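Local structure of beta-galactosidase (Bacillus circulans subsp. alkalophilus, 3TTY) at residues R211-R222 with R408-G416; V446-V456 with K465-F475. The protein hydrolyses terminal beta-galactosidic bonds as a trimeric, zinc-containing glycoside hydrolase whose TIM-barrel domain binds galactose. All coordinates share one frame; numbering follows the deposited sequence.

Interaction 1 (R211-R222 with R408-G416); sequences RTNFQGISLDYR and RWALELSSG
Trp409 receives Arg222 on its indole face: CB of Arg222 stands 3.9 Å from the centroid of the six-membered ring and only 9° off the ring normal, a CH-pi contact. Leu219 comes to the same residue from the ring edge, crossing it at about a right angle, with its CD1 3.7 Å from Trp409 CB. Outside the pair, the indole NE1 is bonded to Pro258 O. One residue on, Ala410 packs against the other methyl of Leu219. Glu412 contributes backbone, its O taking a weak bond from Arg211 NH2. Leu413 is the knob of the contact, seated in a hole formed by Gln215, Ser218, Leu219 and Arg222. Its CD1 lies 3.7 Å from Ser218 CB, while CD2 sits 3.8 Å above the guanidinium plane of Arg222, over the centre. That flat group is fixed by an in-plane bond from Arg222 NH1 to Ser218 O and by a salt bridge to Glu206. Leu413 O accepts from a water at 3.0 Å, which in turn accepts from Thr212 N. Ser414 O then takes the firmer bond of Arg211 NH2, 3.0 Å long with an N-H...O angle of 146°, from above the carbonyl plane. Arg211 starts out directed away from this segment, and bends at its second and third torsions bring the guanidinium back to the helix end. Ser415 OG bonds to Asn314 ND2 of the second subunit, and the Ser415 side chain comes within about 9 Å of a bound galactose. The axes of helices 215-222 and 408-413 are inclined at 141°, more antiparallel than parallel, and 9.7 Å apart: one knob-into-hole contact joining a TIM-barrel helix to the trimerisation domain, at the interface with a second subunit, whose Lys356 and Tyr357 pack on Gln215 and Ser414.

Interaction 2 (V446-V456 with K465-F475); sequences VEEDLSKYKVV and KPGFAERVERF
Phe475, the residue most covered here, wedges its ring between Leu450 and Val456. With CG anti to the backbone N (chi1 165°), the ring reaches over to Leu450, whose CB lies 3.7 Å from Phe475 CD1. Val456 CG2 approaches one face in a CH-pi contact, 3.8 Å from the centroid and 30° off the normal, and Tyr453 O meets the rim near the ring plane. At the N-terminal end of the helix, Val446 packs against the Phe468 ring: its CB stands 3.8 Å from Phe468 CD1, the two side chains crossing at about a right angle. The carbonyl O of Val446 also accepts from Arg471 NH2 at 2.8 Å, the donor rising above the carbonyl plane, and from a water that donates to Glu448 O as well. Glu447 CA covers one face of the guanidinium. A leucine in place of Arg471 would probably leave Val446 O without its charged donor and the loop less firmly held to the helix. The contact lies within a beta-alpha-beta unit of strand 455-458, helix 468-477 and strand 481-485, where Met402 of strand 399-402 touches Leu450, Val456 and Phe468, and Phe482 touches Val456 and Val472.

How the interactions relate
Both segments of interaction 1 precede those of interaction 2 along the chain. Their centres lie about 25 Å apart and their nearest atoms about 8 Å apart, so they do not touch. What joins them is the trimerisation domain. Strand 399-402 runs between strands 441-444 and 455-458 of the mixed sheet, and helix 405-413, which supplies one side of interaction 1, follows it directly. Lys465 of interaction 2 forms salt bridges with Asp404 and with Glu406 on that helix. Interaction 2 is therefore internal to this domain, covering its sheet, whereas interaction 1 ties the domain outward to barrel helix 215-243 near a second subunit.

Interaction 1 (R211-R222 with R408-G416)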
loop_
_atom_site.group_PDB
_atom_site.type_symbol
_atom_site.label_atom_id
_atom_site.label_comp_id
_atom_site.label_asym_id
_atom_site.label_seq_id
_atom_site.Cartn_x
_atom_site.Cartn_y
_atom_site.Cartn_z
ATOM N N ARG A 211 -10.151 8.481 -6.622
ATOM C CA ARG A 211 -11.552 8.075 -6.531
ATOM C C ARG A 211 -12.388 9.241 -6.010
ATOM O O ARG A 211 -11.890 10.063 -5.239
ATOM C CB ARG A 211 -11.700 6.865 -5.601
ATOM C CG ARG A 211 -12.064 5.550 -6.282
ATOM C CD ARG A 211 -10.979 5.044 -7.204
ATOM N NE ARG A 211 -10.866 5.860 -8.409
ATOM C CZ ARG A 211 -11.592 5.679 -9.508
ATOM N NH1 ARG A 211 -12.499 4.708 -9.557
ATOM N NH2 ARG A 211 -11.420 6.475 -10.557
ATOM N N THR A 212 -13.655 9.309 -6.416
ATOM C CA THR A 212 -14.521 10.399 -5.981
ATOM C C THR A 212 -15.994 10.009 -6.016
ATOM O O THR A 212 -16.406 9.195 -6.833
ATOM C CB THR A 212 -14.327 11.658 -6.856
ATOM O OG1 THR A 212 -14.917 12.795 -6.213
ATOM C CG2 THR A 212 -14.964 11.457 -8.229
ATOM N N ASN A 213 -16.777 10.603 -5.119
ATOM C CA ASN A 213 -18.223 10.433 -5.100
ATOM C C ASN A 213 -18.920 11.383 -6.079
ATOM O O ASN A 213 -20.018 11.104 -6.558
ATOM C CB ASN A 213 -18.751 10.715 -3.700
ATOM C CG ASN A 213 -18.271 9.707 -2.686
ATOM O OD1 ASN A 213 -18.289 8.508 -2.929
ATOM N ND2 ASN A 213 -17.829 10.192 -1.545
ATOM N N PHE A 214 -18.269 12.512 -6.358
ATOM C CA PHE A 214 -18.853 13.568 -7.177
ATOM C C PHE A 214 -17.876 14.068 -8.235
ATOM O O PHE A 214 -17.147 15.026 -7.994
ATOM C CB PHE A 214 -19.321 14.728 -6.281
ATOM C CG PHE A 214 -20.777 14.673 -5.978
ATOM C CD1 PHE A 214 -21.265 13.794 -5.020
ATOM C CD2 PHE A 214 -21.677 15.448 -6.698
ATOM C CE1 PHE A 214 -22.632 13.708 -4.774
ATOM C CE2 PHE A 214 -23.035 15.362 -6.452
ATOM C CZ PHE A 214 -23.511 14.490 -5.493
ATOM N N GLN A 215 -17.862 13.437 -9.412
ATOM C CA GLN A 215 -16.807 13.762 -10.378
ATOM C C GLN A 215 -16.872 15.215 -10.860
ATOM O O GLN A 215 -15.843 15.821 -11.170
ATOM C CB GLN A 215 -16.676 12.751 -11.547
ATOM C CG GLN A 215 -17.659 11.587 -11.617
ATOM C CD GLN A 215 -17.612 10.628 -10.433
ATOM O OE1 GLN A 215 -18.353 10.801 -9.471
ATOM N NE2 GLN A 215 -16.776 9.594 -10.520
ATOM N N GLY A 216 -18.075 15.783 -10.885
ATOM C CA GLY A 216 -18.244 17.145 -11.344
ATOM C C GLY A 216 -17.446 18.120 -10.502
ATOM O O GLY A 216 -16.825 19.058 -11.022
ATOM N N ILE A 217 -17.468 17.902 -9.193
ATOM C CA ILE A 217 -16.701 18.721 -8.266
ATOM C C ILE A 217 -15.189 18.487 -8.450
ATOM O O ILE A 217 -14.413 19.424 -8.576
ATOM C CB ILE A 217 -17.126 18.411 -6.820
ATOM C CG1 ILE A 217 -18.630 18.646 -6.662
ATOM C CG2 ILE A 217 -16.344 19.257 -5.832
ATOM C CD1 ILE A 217 -19.150 18.411 -5.249
ATOM N N SER A 218 -14.787 17.222 -8.472
ATOM C CA SER A 218 -13.387 16.857 -8.631
ATOM C C SER A 218 -12.823 17.402 -9.935
ATOM O O SER A 218 -11.704 17.913 -9.978
ATOM C CB SER A 218 -13.253 15.342 -8.600
ATOM O OG SER A 218 -13.608 14.841 -7.325
ATOM N N LEU A 219 -13.609 17.293 -10.997
ATOM C CA LEU A 219 -13.206 17.774 -12.310
ATOM C C LEU A 219 -12.975 19.284 -12.296
ATOM O O LEU A 219 -11.929 19.752 -12.730
ATOM C CB LEU A 219 -14.263 17.405 -13.351
ATOM C CG LEU A 219 -14.026 17.808 -14.808
ATOM C CD1 LEU A 219 -12.647 17.385 -15.263
ATOM C CD2 LEU A 219 -15.116 17.208 -15.719
ATOM N N ASP A 220 -13.958 20.035 -11.796
ATOM C CA ASP A 220 -13.842 21.485 -11.658
ATOM C C ASP A 220 -12.712 21.938 -10.759
ATOM O O ASP A 220 -12.119 22.976 -11.000
ATOM C CB ASP A 220 -15.152 22.117 -11.165
ATOM C CG ASP A 220 -16.186 22.242 -12.269
ATOM O OD1 ASP A 220 -17.358 22.534 -11.954
ATOM O OD2 ASP A 220 -15.830 22.016 -13.450
ATOM N N TYR A 221 -12.418 21.183 -9.713
ATOM C CA TYR A 221 -11.350 21.615 -8.824
ATOM C C TYR A 221 -9.986 21.506 -9.526
ATOM O O TYR A 221 -9.114 22.377 -9.373
ATOM C CB TYR A 221 -11.378 20.834 -7.509
ATOM C CG TYR A 221 -10.603 21.531 -6.421
ATOM C CD1 TYR A 221 -11.152 22.618 -5.735
ATOM C CD2 TYR A 221 -9.314 21.114 -6.083
ATOM C CE1 TYR A 221 -10.436 23.268 -4.735
ATOM C CE2 TYR A 221 -8.597 21.751 -5.088
ATOM C CZ TYR A 221 -9.159 22.828 -4.426
ATOM O OH TYR A 221 -8.439 23.457 -3.452
ATOM N N ARG A 222 -9.818 20.449 -10.316
ATOM C CA ARG A 222 -8.608 20.292 -11.104
ATOM C C ARG A 222 -8.485 21.408 -12.151
ATOM O O ARG A 222 -7.397 21.960 -12.343
ATOM C CB ARG A 222 -8.537 18.887 -11.720
ATOM C CG ARG A 222 -8.178 17.813 -10.698
ATOM C CD ARG A 222 -8.722 16.431 -11.045
ATOM N NE ARG A 222 -8.293 15.424 -10.067
ATOM C CZ ARG A 222 -8.839 15.266 -8.858
ATOM N NH1 ARG A 222 -9.845 16.044 -8.472
ATOM N NH2 ARG A 222 -8.377 14.334 -8.030
ATOM N N ARG A 408 -9.082 13.387 -19.909
ATOM C CA ARG A 408 -8.279 12.533 -19.041
ATOM C C ARG A 408 -8.761 12.557 -17.587
ATOM O O ARG A 408 -8.969 11.509 -16.976
ATOM C CB ARG A 408 -6.804 12.940 -19.103
ATOM C CG ARG A 408 -5.919 12.134 -18.164
ATOM C CD ARG A 408 -4.431 12.325 -18.461
ATOM N NE ARG A 408 -3.581 11.473 -17.628
ATOM C CZ ARG A 408 -2.248 11.460 -17.688
ATOM N NH1 ARG A 408 -1.613 12.251 -18.543
ATOM N NH2 ARG A 408 -1.549 10.666 -16.888
ATOM N N TRP A 409 -8.923 13.755 -17.032
ATOM C CA TRP A 409 -9.408 13.905 -15.664
ATOM C C TRP A 409 -10.750 13.207 -15.434
ATOM O O TRP A 409 -10.921 12.470 -14.451
ATOM C CB TRP A 409 -9.553 15.381 -15.314
ATOM C CG TRP A 409 -8.253 16.126 -15.246
ATOM C CD1 TRP A 409 -7.010 15.597 -15.034
ATOM C CD2 TRP A 409 -8.070 17.539 -15.402
ATOM N NE1 TRP A 409 -6.070 16.599 -15.042
ATOM C CE2 TRP A 409 -6.693 17.799 -15.264
ATOM C CE3 TRP A 409 -8.939 18.607 -15.645
ATOM C CZ2 TRP A 409 -6.164 19.087 -15.345
ATOM C CZ3 TRP A 409 -8.420 19.874 -15.737
ATOM C CH2 TRP A 409 -7.040 20.110 -15.581
ATOM N N ALA A 410 -11.706 13.447 -16.325
ATOM C CA ALA A 410 -13.012 12.795 -16.200
ATOM C C ALA A 410 -12.898 11.261 -16.263
ATOM O O ALA A 410 -13.483 10.550 -15.433
ATOM C CB ALA A 410 -13.981 13.313 -17.247
ATOM N N LEU A 411 -12.124 10.755 -17.223
ATOM C CA LEU A 411 -11.891 9.314 -17.311
ATOM C C LEU A 411 -11.255 8.771 -16.046
ATOM O O LEU A 411 -11.668 7.744 -15.530
ATOM C CB LEU A 411 -10.999 8.972 -18.502
ATOM C CG LEU A 411 -11.682 8.843 -19.856
ATOM C CD1 LEU A 411 -10.650 8.529 -20.916
ATOM C CD2 LEU A 411 -12.763 7.764 -19.803
ATOM N N GLU A 412 -10.248 9.461 -15.530
ATOM C CA GLU A 412 -9.530 8.924 -14.381
ATOM C C GLU A 412 -10.314 9.049 -13.075
ATOM O O GLU A 412 -10.041 8.329 -12.117
ATOM C CB GLU A 412 -8.142 9.556 -14.260
ATOM C CG GLU A 412 -7.227 9.184 -15.428
ATOM C CD GLU A 412 -5.818 9.751 -15.304
ATOM O OE1 GLU A 412 -5.535 10.467 -14.314
ATOM O OE2 GLU A 412 -4.999 9.483 -16.215
ATOM N N LEU A 413 -11.279 9.960 -13.037
ATOM C CA LEU A 413 -12.105 10.152 -11.843
ATOM C C LEU A 413 -13.354 9.285 -11.881
ATOM O O LEU A 413 -14.027 9.102 -10.867
ATOM C CB LEU A 413 -12.513 11.618 -11.705
ATOM C CG LEU A 413 -11.403 12.568 -11.286
ATOM C CD1 LEU A 413 -11.702 14.007 -11.719
ATOM C CD2 LEU A 413 -11.239 12.464 -9.790
ATOM N N SER A 414 -13.669 8.772 -13.063
ATOM C CA SER A 414 -14.869 7.983 -13.267
ATOM C C SER A 414 -14.909 6.750 -12.370
ATOM O O SER A 414 -13.903 6.055 -12.187
ATOM C CB SER A 414 -14.965 7.554 -14.734
ATOM O OG SER A 414 -16.205 6.907 -14.994
ATOM N N SER A 415 -16.084 6.479 -11.816
ATOM C CA SER A 415 -16.307 5.235 -11.090
ATOM C C SER A 415 -16.806 4.150 -12.047
ATOM O O SER A 415 -18.004 4.071 -12.340
ATOM C CB SER A 415 -17.298 5.448 -9.943
ATOM O OG SER A 415 -17.707 4.202 -9.389
ATOM N N GLY A 416 -15.883 3.316 -12.526
ATOM C CA GLY A 416 -16.172 2.359 -13.583
ATOM C C GLY A 416 -15.898 3.023 -14.919
ATOM O O GLY A 416 -15.648 4.232 -14.960
HETATM O O HOH W 1 -14.213 7.327 -8.495
#

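Interaction 2 (V446-V456 with K465-F475)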
loop_
_atom_site.group_PDB
_atom_site.type_symbol
_atom_site.label_atom_id
_atom_site.label_comp_id
_atom_site.label_asym_id
_atom_site.label_seq_id
_atom_site.Cartn_x
_atom_site.Cartn_y
_atom_site.Cartn_z
ATOM N N VAL A 446 -8.173 18.660 -29.019
ATOM C CA VAL A 446 -9.480 18.439 -29.591
ATOM C C VAL A 446 -9.962 19.675 -30.347
ATOM O O VAL A 446 -10.955 19.597 -31.068
ATOM C CB VAL A 446 -10.525 18.055 -28.514
ATOM C CG1 VAL A 446 -10.198 16.711 -27.913
ATOM C CG2 VAL A 446 -10.625 19.141 -27.434
ATOM N N GLU A 447 -9.259 20.801 -30.183
ATOM C CA GLU A 447 -9.645 22.078 -30.790
ATOM C C GLU A 447 -8.839 22.465 -32.024
ATOM O O GLU A 447 -9.097 23.501 -32.630
ATOM C CB GLU A 447 -9.505 23.211 -29.780
ATOM C CG GLU A 447 -10.498 23.145 -28.663
ATOM C CD GLU A 447 -10.048 23.908 -27.439
ATOM O OE1 GLU A 447 -10.294 23.406 -26.307
ATOM O OE2 GLU A 447 -9.451 25.003 -27.614
ATOM N N GLU A 448 -7.844 21.663 -32.374
ATOM C CA GLU A 448 -6.962 21.992 -33.487
ATOM C C GLU A 448 -7.733 22.088 -34.814
ATOM O O GLU A 448 -8.694 21.357 -35.040
ATOM C CB GLU A 448 -5.851 20.938 -33.600
ATOM C CG GLU A 448 -4.789 21.268 -34.633
ATOM C CD GLU A 448 -4.114 22.592 -34.352
ATOM O OE1 GLU A 448 -3.516 22.733 -33.267
ATOM O OE2 GLU A 448 -4.196 23.503 -35.207
ATOM N N ASP A 449 -7.305 23.001 -35.679
ATOM C CA ASP A 449 -7.824 23.087 -37.037
ATOM C C ASP A 449 -7.567 21.753 -37.748
ATOM O O ASP A 449 -6.426 21.354 -37.931
ATOM C CB ASP A 449 -7.141 24.242 -37.779
ATOM C CG ASP A 449 -7.310 24.154 -39.291
ATOM O OD1 ASP A 449 -8.355 23.650 -39.762
ATOM O OD2 ASP A 449 -6.380 24.588 -40.010
ATOM N N LEU A 450 -8.633 21.060 -38.125
ATOM C CA LEU A 450 -8.514 19.699 -38.630
ATOM C C LEU A 450 -8.240 19.666 -40.130
ATOM O O LEU A 450 -7.977 18.606 -40.698
ATOM C CB LEU A 450 -9.798 18.927 -38.319
ATOM C CG LEU A 450 -9.846 17.988 -37.112
ATOM C CD1 LEU A 450 -8.816 18.359 -36.059
ATOM C CD2 LEU A 450 -11.259 17.910 -36.507
ATOM N N SER A 451 -8.307 20.827 -40.774
ATOM C CA SER A 451 -8.284 20.880 -42.237
ATOM C C SER A 451 -7.003 20.325 -42.874
ATOM O O SER A 451 -7.040 19.767 -43.969
ATOM C CB SER A 451 -8.541 22.306 -42.732
ATOM O OG SER A 451 -7.451 23.159 -42.418
ATOM N N LYS A 452 -5.873 20.486 -42.196
ATOM C CA LYS A 452 -4.592 20.043 -42.743
ATOM C C LYS A 452 -4.403 18.518 -42.688
ATOM O O LYS A 452 -3.459 17.976 -43.265
ATOM C CB LYS A 452 -3.433 20.758 -42.036
ATOM C CG LYS A 452 -3.433 20.615 -40.525
ATOM C CD LYS A 452 -2.496 21.630 -39.854
ATOM C CE LYS A 452 -1.020 21.272 -40.038
ATOM N NZ LYS A 452 -0.100 22.154 -39.242
ATOM N N TYR A 453 -5.304 17.823 -42.004
ATOM C CA TYR A 453 -5.143 16.388 -41.842
ATOM C C TYR A 453 -5.985 15.578 -42.814
ATOM O O TYR A 453 -6.941 16.080 -43.401
ATOM C CB TYR A 453 -5.394 15.972 -40.388
ATOM C CG TYR A 453 -4.454 16.701 -39.450
ATOM C CD1 TYR A 453 -3.086 16.441 -39.473
ATOM C CD2 TYR A 453 -4.923 17.677 -38.574
ATOM C CE1 TYR A 453 -2.208 17.122 -38.641
ATOM C CE2 TYR A 453 -4.054 18.362 -37.738
ATOM C CZ TYR A 453 -2.698 18.079 -37.776
ATOM O OH TYR A 453 -1.830 18.752 -36.952
ATOM N N LYS A 454 -5.598 14.326 -42.991
ATOM C CA LYS A 454 -6.368 13.385 -43.780
ATOM C C LYS A 454 -6.910 12.279 -42.889
ATOM O O LYS A 454 -7.958 11.703 -43.175
ATOM C CB LYS A 454 -5.520 12.829 -44.928
ATOM C CG LYS A 454 -5.328 13.863 -46.033
ATOM C CD LYS A 454 -4.480 13.336 -47.169
ATOM C CE LYS A 454 -5.017 13.802 -48.528
ATOM N NZ LYS A 454 -6.263 13.063 -48.947
ATOM N N VAL A 455 -6.218 12.006 -41.786
ATOM C CA VAL A 455 -6.693 11.005 -40.831
ATOM C C VAL A 455 -6.615 11.546 -39.410
ATOM O O VAL A 455 -5.543 11.946 -38.959
ATOM C CB VAL A 455 -5.867 9.695 -40.905
ATOM C CG1 VAL A 455 -6.364 8.707 -39.863
ATOM C CG2 VAL A 455 -5.952 9.076 -42.292
ATOM N N VAL A 456 -7.740 11.561 -38.704
ATOM C CA VAL A 456 -7.772 12.067 -37.328
ATOM C C VAL A 456 -8.238 10.962 -36.388
ATOM O O VAL A 456 -9.332 10.415 -36.547
ATOM C CB VAL A 456 -8.688 13.319 -37.183
ATOM C CG1 VAL A 456 -8.862 13.701 -35.711
ATOM C CG2 VAL A 456 -8.127 14.484 -37.973
ATOM N N LYS A 465 -16.708 18.024 -26.029
ATOM C CA LYS A 465 -16.892 19.426 -25.667
ATOM C C LYS A 465 -17.683 20.155 -26.752
ATOM O O LYS A 465 -17.767 19.673 -27.879
ATOM C CB LYS A 465 -15.534 20.106 -25.471
ATOM C CG LYS A 465 -14.649 19.488 -24.391
ATOM C CD LYS A 465 -13.319 20.222 -24.337
ATOM C CE LYS A 465 -12.334 19.568 -23.376
ATOM N NZ LYS A 465 -11.110 20.414 -23.235
ATOM N N PRO A 466 -18.255 21.325 -26.418
ATOM C CA PRO A 466 -19.054 22.083 -27.390
ATOM C C PRO A 466 -18.246 22.357 -28.652
ATOM O O PRO A 466 -17.045 22.665 -28.564
ATOM C CB PRO A 466 -19.352 23.397 -26.660
ATOM C CG PRO A 466 -19.243 23.061 -25.207
ATOM C CD PRO A 466 -18.168 22.009 -25.117
ATOM N N GLY A 467 -18.897 22.233 -29.806
ATOM C CA GLY A 467 -18.255 22.477 -31.085
ATOM C C GLY A 467 -17.437 21.313 -31.630
ATOM O O GLY A 467 -17.099 21.291 -32.814
ATOM N N PHE A 468 -17.108 20.344 -30.784
ATOM C CA PHE A 468 -16.270 19.239 -31.229
ATOM C C PHE A 468 -16.964 18.359 -32.276
ATOM O O PHE A 468 -16.431 18.157 -33.371
ATOM C CB PHE A 468 -15.762 18.420 -30.035
ATOM C CG PHE A 468 -14.931 17.212 -30.414
ATOM C CD1 PHE A 468 -13.569 17.320 -30.609
ATOM C CD2 PHE A 468 -15.511 15.962 -30.521
ATOM C CE1 PHE A 468 -12.796 16.204 -30.930
ATOM C CE2 PHE A 468 -14.751 14.848 -30.843
ATOM C CZ PHE A 468 -13.385 14.970 -31.049
ATOM N N ALA A 469 -18.140 17.838 -31.950
ATOM C CA ALA A 469 -18.868 16.993 -32.906
ATOM C C ALA A 469 -19.067 17.682 -34.260
ATOM O O ALA A 469 -18.902 17.063 -35.304
ATOM C CB ALA A 469 -20.206 16.547 -32.341
ATOM N N GLU A 470 -19.420 18.963 -34.227
ATOM C CA GLU A 470 -19.638 19.732 -35.442
ATOM C C GLU A 470 -18.343 19.787 -36.233
ATOM O O GLU A 470 -18.323 19.608 -37.464
ATOM C CB GLU A 470 -20.092 21.146 -35.087
ATOM C CG GLU A 470 -20.793 21.896 -36.207
ATOM C CD GLU A 470 -21.424 23.205 -35.719
ATOM O OE1 GLU A 470 -21.712 23.309 -34.501
ATOM O OE2 GLU A 470 -21.622 24.129 -36.547
ATOM N N ARG A 471 -17.257 20.021 -35.504
ATOM C CA ARG A 471 -15.942 20.124 -36.110
ATOM C C ARG A 471 -15.556 18.817 -36.809
ATOM O O ARG A 471 -15.077 18.850 -37.934
ATOM C CB ARG A 471 -14.907 20.555 -35.069
ATOM C CG ARG A 471 -13.650 21.223 -35.635
ATOM C CD ARG A 471 -12.983 22.159 -34.602
ATOM N NE ARG A 471 -12.858 21.509 -33.302
ATOM C CZ ARG A 471 -13.400 21.964 -32.172
ATOM N NH1 ARG A 471 -14.087 23.104 -32.166
ATOM N NH2 ARG A 471 -13.247 21.278 -31.042
ATOM N N VAL A 472 -15.784 17.665 -36.183
ATOM C CA VAL A 472 -15.408 16.432 -36.862
ATOM C C VAL A 472 -16.387 16.018 -37.952
ATOM O O VAL A 472 -15.968 15.454 -38.956
ATOM C CB VAL A 472 -15.084 15.249 -35.926
ATOM C CG1 VAL A 472 -15.127 15.676 -34.477
ATOM C CG2 VAL A 472 -15.991 14.054 -36.219
ATOM N N GLU A 473 -17.672 16.317 -37.785
ATOM C CA GLU A 473 -18.610 16.123 -38.883
ATOM C C GLU A 473 -18.156 16.916 -40.106
ATOM O O GLU A 473 -18.118 16.399 -41.221
ATOM C CB GLU A 473 -20.021 16.529 -38.476
ATOM C CG GLU A 473 -20.764 15.468 -37.680
ATOM C CD GLU A 473 -21.927 16.045 -36.887
ATOM O OE1 GLU A 473 -22.131 17.280 -36.931
ATOM O OE2 GLU A 473 -22.637 15.265 -36.213
ATOM N N ARG A 474 -17.784 18.172 -39.900
ATOM C CA ARG A 474 -17.304 18.979 -41.019
ATOM C C ARG A 474 -16.001 18.432 -41.636
ATOM O O ARG A 474 -15.865 18.374 -42.860
ATOM C CB ARG A 474 -17.140 20.435 -40.603
ATOM C CG ARG A 474 -16.942 21.378 -41.759
ATOM C CD ARG A 474 -17.284 22.792 -41.342
ATOM N NE ARG A 474 -18.625 22.856 -40.764
ATOM C CZ ARG A 474 -18.877 23.036 -39.470
ATOM N NH1 ARG A 474 -17.870 23.186 -38.608
ATOM N NH2 ARG A 474 -20.139 23.079 -39.042
ATOM N N PHE A 475 -15.061 18.025 -40.785
ATOM C CA PHE A 475 -13.814 17.391 -41.236
ATOM C C PHE A 475 -14.086 16.140 -42.070
ATOM O O PHE A 475 -13.556 15.985 -43.175
ATOM C CB PHE A 475 -12.923 17.043 -40.038
ATOM C CG PHE A 475 -11.799 16.088 -40.362
ATOM C CD1 PHE A 475 -10.667 16.526 -41.038
ATOM C CD2 PHE A 475 -11.865 14.756 -39.964
ATOM C CE1 PHE A 475 -9.629 15.644 -41.333
ATOM C CE2 PHE A 475 -10.830 13.874 -40.252
ATOM C CZ PHE A 475 -9.714 14.322 -40.940
HETATM O O HOH W 2 -10.832 20.038 -33.765
#